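Local coordinates for protein beta-galactosidase (Marinomonas sp. ef1, PDB 6Y2K) that hydrolyses terminal beta-galactosides as a cold-active family GH42 beta-galactosidase and assembles as a hexamer, at residues A[161-166]-A[216-221]; A[193-198]-A[209-214]. One frame throughout, in Å; residues are numbered along the deposited sequence.

Contact 1: A[161-166]-A[216-221]; sequences RLWLAE and SDQVVA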
loop_
_atom_site.group_PDB
_atom_site.type_symbol
_atom_site.label_atom_id
_atom_site.label_comp_id
_atom_site.label_asym_id
_atom_site.label_seq_id
_atom_site.Cartn_x
_atom_site.Cartn_y
_atom_site.Cartn_z
ATOM N N ARG A 161 43.624 -25.456 25.033
ATOM C CA ARG A 161 44.963 -25.056 25.485
ATOM C C ARG A 161 46.072 -25.951 24.907
ATOM O O ARG A 161 47.148 -25.452 24.561
ATOM C CB ARG A 161 45.028 -25.006 27.010
ATOM C CG ARG A 161 44.143 -23.924 27.597
ATOM C CD ARG A 161 43.944 -24.130 29.080
ATOM N NE ARG A 161 43.338 -22.954 29.697
ATOM C CZ ARG A 161 42.933 -22.889 30.960
ATOM N NH1 ARG A 161 43.070 -23.937 31.775
ATOM N NH2 ARG A 161 42.387 -21.764 31.421
ATOM N N LEU A 162 45.807 -27.255 24.791
ATOM C CA LEU A 162 46.755 -28.184 24.150
ATOM C C LEU A 162 46.896 -27.904 22.655
ATOM O O LEU A 162 48.009 -27.898 22.124
ATOM C CB LEU A 162 46.343 -29.647 24.361
ATOM C CG LEU A 162 46.462 -30.223 25.777
ATOM C CD1 LEU A 162 45.900 -31.645 25.796
ATOM C CD2 LEU A 162 47.905 -30.212 26.286
ATOM N N TRP A 163 45.762 -27.675 21.991
ATOM C CA TRP A 163 45.721 -27.352 20.560
ATOM C C TRP A 163 46.491 -26.065 20.241
ATOM O O TRP A 163 47.223 -26.009 19.251
ATOM C CB TRP A 163 44.256 -27.254 20.102
ATOM C CG TRP A 163 44.007 -27.092 18.623
ATOM C CD1 TRP A 163 43.705 -28.082 17.722
ATOM C CD2 TRP A 163 43.988 -25.868 17.892
ATOM N NE1 TRP A 163 43.514 -27.541 16.470
ATOM C CE2 TRP A 163 43.680 -26.184 16.548
ATOM C CE3 TRP A 163 44.207 -24.528 18.240
ATOM C CZ2 TRP A 163 43.581 -25.209 15.556
ATOM C CZ3 TRP A 163 44.108 -23.558 17.250
ATOM C CH2 TRP A 163 43.798 -23.905 15.924
ATOM N N LEU A 164 46.344 -25.048 21.088
ATOM C CA LEU A 164 47.066 -23.779 20.916
ATOM C C LEU A 164 48.589 -23.925 21.079
ATOM O O LEU A 164 49.356 -23.310 20.322
ATOM C CB LEU A 164 46.545 -22.718 21.892
ATOM C CG LEU A 164 45.125 -22.184 21.666
ATOM C CD1 LEU A 164 44.703 -21.352 22.863
ATOM C CD2 LEU A 164 45.049 -21.363 20.383
ATOM N N ALA A 165 49.019 -24.720 22.062
ATOM C CA ALA A 165 50.449 -25.008 22.255
ATOM C C ALA A 165 51.040 -25.707 21.034
ATOM O O ALA A 165 52.133 -25.347 20.580
ATOM C CB ALA A 165 50.683 -25.829 23.521
ATOM N N GLU A 166 50.300 -26.672 20.490
ATOM C CA GLU A 166 50.706 -27.381 19.271
ATOM C C GLU A 166 50.818 -26.445 18.058
ATOM O O GLU A 166 51.764 -26.548 17.287
ATOM C CB GLU A 166 49.724 -28.531 18.993
ATOM C CG GLU A 166 50.038 -29.423 17.799
ATOM C CD GLU A 166 51.402 -30.092 17.870
ATOM O OE1 GLU A 166 51.833 -30.471 18.985
ATOM O OE2 GLU A 166 52.043 -30.237 16.798
ATOM N N SER A 216 36.376 -27.848 15.552
ATOM C CA SER A 216 36.249 -28.594 14.307
ATOM C C SER A 216 37.239 -29.767 14.284
ATOM O O SER A 216 36.869 -30.884 13.938
ATOM C CB SER A 216 36.479 -27.685 13.103
ATOM O OG SER A 216 36.343 -28.410 11.897
ATOM N N ASP A 217 38.486 -29.505 14.659
ATOM C CA ASP A 217 39.498 -30.568 14.770
ATOM C C ASP A 217 39.123 -31.695 15.744
ATOM O O ASP A 217 39.514 -32.837 15.520
ATOM C CB ASP A 217 40.870 -29.984 15.132
ATOM C CG ASP A 217 41.617 -29.435 13.925
ATOM O OD1 ASP A 217 41.190 -29.642 12.770
ATOM O OD2 ASP A 217 42.659 -28.799 14.146
ATOM N N GLN A 218 38.375 -31.386 16.803
ATOM C CA GLN A 218 37.883 -32.420 17.723
ATOM C C GLN A 218 36.854 -33.333 17.036
ATOM O O GLN A 218 36.800 -34.539 17.328
ATOM C CB GLN A 218 37.287 -31.815 19.009
ATOM C CG GLN A 218 38.171 -30.827 19.787
ATOM C CD GLN A 218 39.637 -31.248 19.914
ATOM O OE1 GLN A 218 39.954 -32.328 20.434
ATOM N NE2 GLN A 218 40.529 -30.403 19.448
ATOM N N VAL A 219 36.051 -32.774 16.122
ATOM C CA VAL A 219 35.150 -33.592 15.297
ATOM C C VAL A 219 35.974 -34.518 14.391
ATOM O O VAL A 219 35.687 -35.700 14.304
ATOM C CB VAL A 219 34.155 -32.746 14.455
ATOM C CG1 VAL A 219 33.230 -33.651 13.640
ATOM C CG2 VAL A 219 33.328 -31.828 15.360
ATOM N N VAL A 220 37.007 -33.967 13.753
ATOM C CA VAL A 220 37.928 -34.750 12.911
ATOM C C VAL A 220 38.514 -35.919 13.707
ATOM O O VAL A 220 38.455 -37.064 13.243
ATOM C CB VAL A 220 39.061 -33.873 12.312
ATOM C CG1 VAL A 220 40.075 -34.712 11.531
ATOM C CG2 VAL A 220 38.471 -32.787 11.414
ATOM N N ALA A 221 39.032 -35.634 14.905
ATOM C CA ALA A 221 39.652 -36.653 15.778
ATOM C C ALA A 221 38.668 -37.720 16.262
ATOM O O ALA A 221 38.986 -38.913 16.258
ATOM C CB ALA A 221 40.318 -35.991 16.978
#

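Contact 2: A[193-198]-A[209-214]; sequences IELPNL and LDFQRC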
loop_
_atom_site.group_PDB
_atom_site.type_symbol
_atom_site.label_atom_id
_atom_site.label_comp_id
_atom_site.label_asym_id
_atom_site.label_seq_id
_atom_site.Cartn_x
_atom_site.Cartn_y
_atom_site.Cartn_z
ATOM N N ILE A 193 44.578 -18.761 29.234
ATOM C CA ILE A 193 43.602 -18.518 28.182
ATOM C C ILE A 193 42.287 -19.213 28.553
ATOM O O ILE A 193 42.285 -20.367 28.979
ATOM C CB ILE A 193 44.109 -19.003 26.801
ATOM C CG1 ILE A 193 45.394 -18.246 26.406
ATOM C CG2 ILE A 193 43.028 -18.802 25.748
ATOM C CD1 ILE A 193 46.098 -18.775 25.179
ATOM N N GLU A 194 41.181 -18.485 28.414
ATOM C CA GLU A 194 39.850 -18.992 28.727
ATOM C C GLU A 194 39.076 -19.279 27.441
ATOM O O GLU A 194 39.525 -18.973 26.337
ATOM C CB GLU A 194 39.078 -17.967 29.581
ATOM C CG GLU A 194 39.719 -17.602 30.917
ATOM C CD GLU A 194 39.704 -18.707 31.969
ATOM O OE1 GLU A 194 38.975 -19.713 31.816
ATOM O OE2 GLU A 194 40.440 -18.554 32.971
ATOM N N LEU A 195 37.894 -19.871 27.602
ATOM C CA LEU A 195 36.947 -20.019 26.501
ATOM C C LEU A 195 36.462 -18.619 26.089
ATOM O O LEU A 195 36.464 -17.704 26.924
ATOM C CB LEU A 195 35.762 -20.896 26.934
ATOM C CG LEU A 195 36.104 -22.338 27.328
ATOM C CD1 LEU A 195 34.931 -22.996 28.046
ATOM C CD2 LEU A 195 36.527 -23.138 26.098
ATOM N N PRO A 196 36.078 -18.435 24.803
ATOM C CA PRO A 196 35.622 -17.127 24.323
ATOM C C PRO A 196 34.163 -16.744 24.637
ATOM O O PRO A 196 33.725 -15.672 24.207
ATOM C CB PRO A 196 35.822 -17.235 22.814
ATOM C CG PRO A 196 35.579 -18.667 22.528
ATOM C CD PRO A 196 36.163 -19.409 23.695
ATOM N N ASN A 197 33.421 -17.575 25.368
ATOM C CA ASN A 197 32.052 -17.223 25.765
ATOM C C ASN A 197 32.036 -16.476 27.103
ATOM O O ASN A 197 33.033 -16.447 27.825
ATOM C CB ASN A 197 31.158 -18.466 25.841
ATOM C CG ASN A 197 31.542 -19.396 26.973
ATOM O OD1 ASN A 197 32.732 -19.598 27.243
ATOM N ND2 ASN A 197 30.536 -19.963 27.650
ATOM N N LEU A 198 30.896 -15.865 27.418
ATOM C CA LEU A 198 30.690 -15.178 28.702
ATOM C C LEU A 198 31.746 -14.096 29.024
ATOM O O LEU A 198 32.071 -13.849 30.184
ATOM C CB LEU A 198 30.581 -16.201 29.846
ATOM C CG LEU A 198 29.397 -17.169 29.740
ATOM C CD1 LEU A 198 29.463 -18.197 30.854
ATOM C CD2 LEU A 198 28.073 -16.418 29.784
ATOM N N LEU A 209 38.237 -17.509 16.216
ATOM C CA LEU A 209 38.546 -18.306 15.024
ATOM C C LEU A 209 39.363 -19.570 15.349
ATOM O O LEU A 209 39.026 -20.676 14.886
ATOM C CB LEU A 209 39.255 -17.451 13.963
ATOM C CG LEU A 209 39.554 -18.137 12.628
ATOM C CD1 LEU A 209 38.304 -18.744 12.007
ATOM C CD2 LEU A 209 40.190 -17.158 11.658
ATOM N N ASP A 210 40.429 -19.407 16.130
ATOM C CA ASP A 210 41.206 -20.559 16.626
ATOM C C ASP A 210 40.343 -21.518 17.462
ATOM O O ASP A 210 40.509 -22.745 17.358
ATOM C CB ASP A 210 42.431 -20.107 17.436
ATOM C CG ASP A 210 43.647 -19.791 16.567
ATOM O OD1 ASP A 210 43.652 -20.064 15.346
ATOM O OD2 ASP A 210 44.632 -19.279 17.134
ATOM N N PHE A 211 39.408 -20.978 18.249
ATOM C CA PHE A 211 38.481 -21.833 18.991
ATOM C C PHE A 211 37.608 -22.679 18.051
ATOM O O PHE A 211 37.446 -23.889 18.274
ATOM C CB PHE A 211 37.618 -21.030 19.975
ATOM C CG PHE A 211 36.763 -21.892 20.851
ATOM C CD1 PHE A 211 37.349 -22.776 21.745
ATOM C CD2 PHE A 211 35.376 -21.846 20.767
ATOM C CE1 PHE A 211 36.572 -23.594 22.547
ATOM C CE2 PHE A 211 34.591 -22.654 21.579
ATOM C CZ PHE A 211 35.193 -23.534 22.462
ATOM N N GLN A 212 37.067 -22.055 16.997
ATOM C CA GLN A 212 36.264 -22.774 16.004
ATOM C C GLN A 212 37.080 -23.863 15.327
ATOM O O GLN A 212 36.604 -24.979 15.150
ATOM C CB GLN A 212 35.707 -21.827 14.935
ATOM C CG GLN A 212 34.601 -22.427 14.072
ATOM C CD GLN A 212 33.204 -22.251 14.655
ATOM O OE1 GLN A 212 32.920 -21.259 15.316
ATOM N NE2 GLN A 212 32.322 -23.207 14.390
ATOM N N ARG A 213 38.304 -23.513 14.943
ATOM C CA ARG A 213 39.216 -24.451 14.299
ATOM C C ARG A 213 39.505 -25.641 15.203
ATOM O O ARG A 213 39.488 -26.794 14.745
ATOM C CB ARG A 213 40.522 -23.752 13.916
ATOM C CG ARG A 213 40.376 -22.760 12.771
ATOM C CD ARG A 213 41.483 -21.720 12.816
ATOM N NE ARG A 213 41.628 -20.965 11.571
ATOM C CZ ARG A 213 42.449 -19.923 11.409
ATOM N NH1 ARG A 213 43.204 -19.484 12.412
ATOM N NH2 ARG A 213 42.519 -19.304 10.228
ATOM N N CYS A 214 39.751 -25.363 16.485
ATOM C CA CYS A 214 40.038 -26.425 17.454
ATOM C C CYS A 214 38.841 -27.362 17.624
ATOM O O CYS A 214 38.994 -28.580 17.533
ATOM C CB CYS A 214 40.461 -25.830 18.804
ATOM S SG CYS A 214 40.728 -27.067 20.090
#

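Contact 1: A[161-166]-A[216-221]
Asp217 OD2 accepts a hydrogen bond from the indole N-H of Trp163, with NE1 to OD2 at 2.8 Å. The bond is nearly straight, with 171° at the hydrogen. OD2 lies in the plane of the indole, at its edge, and offers its anti lone pair, the one turned away from OD1. The carboxylate is twisted 52° from the ring plane. Trp163 holds CG anti to its backbone N (chi1 -173°), which sends the indole out from its helix toward 216-221. The Trp163 and Asp217 side chains meet at about a right angle. Their contact is centred on NE1 and OD2. Gln218 stands near the five-membered ring, its NE2 4.3 Å from Trp163 CD1. That amide has other polar partners: NE2 bonds the backbone O of Cys214, and OE1 accepts from Arg114. The other oxygen of Asp217, OD1, forms a salt bridge with Lys254. The lysine and the indole N-H thus share one carboxylate, which would probably steady its negative charge. With a phenylalanine in place of Trp163, OD2 would probably lose its indole donor and the carboxylate would be held mainly by the lysine. The contact joins helix 154-168 to helix 205-233 near the surface of the barrel domain. Lys254, on helix 252-256, ties in a third helix.

Contact 2: A[193-198]-A[209-214]
Pro196 lies over one face of the Phe211 ring, and Leu195 approaches the same ring obliquely. The proline and phenylalanine side chains meet at about a right angle. Pro196 CD sits 3.9 Å from the centroid of the Phe211 ring and 14° off the ring normal, a CH-pi contact. Pro196 CG reaches toward the root of the ring and comes within 3.6 Å of Phe211 CD2. It also comes close to Phe211 CB. Leu195 uses one methyl, CD2, which lies 3.6 Å from Phe211 CE1 and is also near CZ, so it meets the far part of the ring. With chi1 at -174°, the Phe211 ring extends from the helix toward the loop, CG opposite the backbone N and beside the carbonyl carbon. Leu195 and Pro196 are neighbours in the chain and divide the ring between them: Pro196 takes the root and one face, and Leu195 CD2 the CE1 and CZ end. Phe160 of helix 154-168 adds an edge-to-face stack to Phe211. The contact pins the loop between helix 171-178 and helix 205-233 onto helix 205-233, in the barrel domain. No hydrogen bond joins 193-198 to 209-214. The loop is anchored elsewhere: Glu194 O accepts from His207, and Glu194 OE2 makes a salt bridge with Lys79 of a neighbouring subunit. The contact therefore rests on dispersion and CH-pi attraction. The C-H bonds of Pro196 CD, next to the ring nitrogen, are slightly polarised, which suits the pi face of a buried phenylalanine.

How the contacts relate
Contacts 1 and 2 share helix 205-233, and their centres are 11 Å apart. In sequence, contact 2 is nested within the loop that contact 1 closes. They also touch directly. Arg161 NH2 probably donates a hydrogen bond to Ile193 O, at 2.8 Å, joining helix 154-168 to the loop. Trp163 CB packs 3.5 Å from Cys214 SG, and Leu164 CD1 lies 3.7 Å from Ile193 CD1. Helix 154-168, the loop and helix 205-233 thus form one cluster, lying between barrel strands 134-138 and 238-244 in the chain. A glycerol, probably from the crystallisation liquor, lies about 4 Å from the Pro196 side chain.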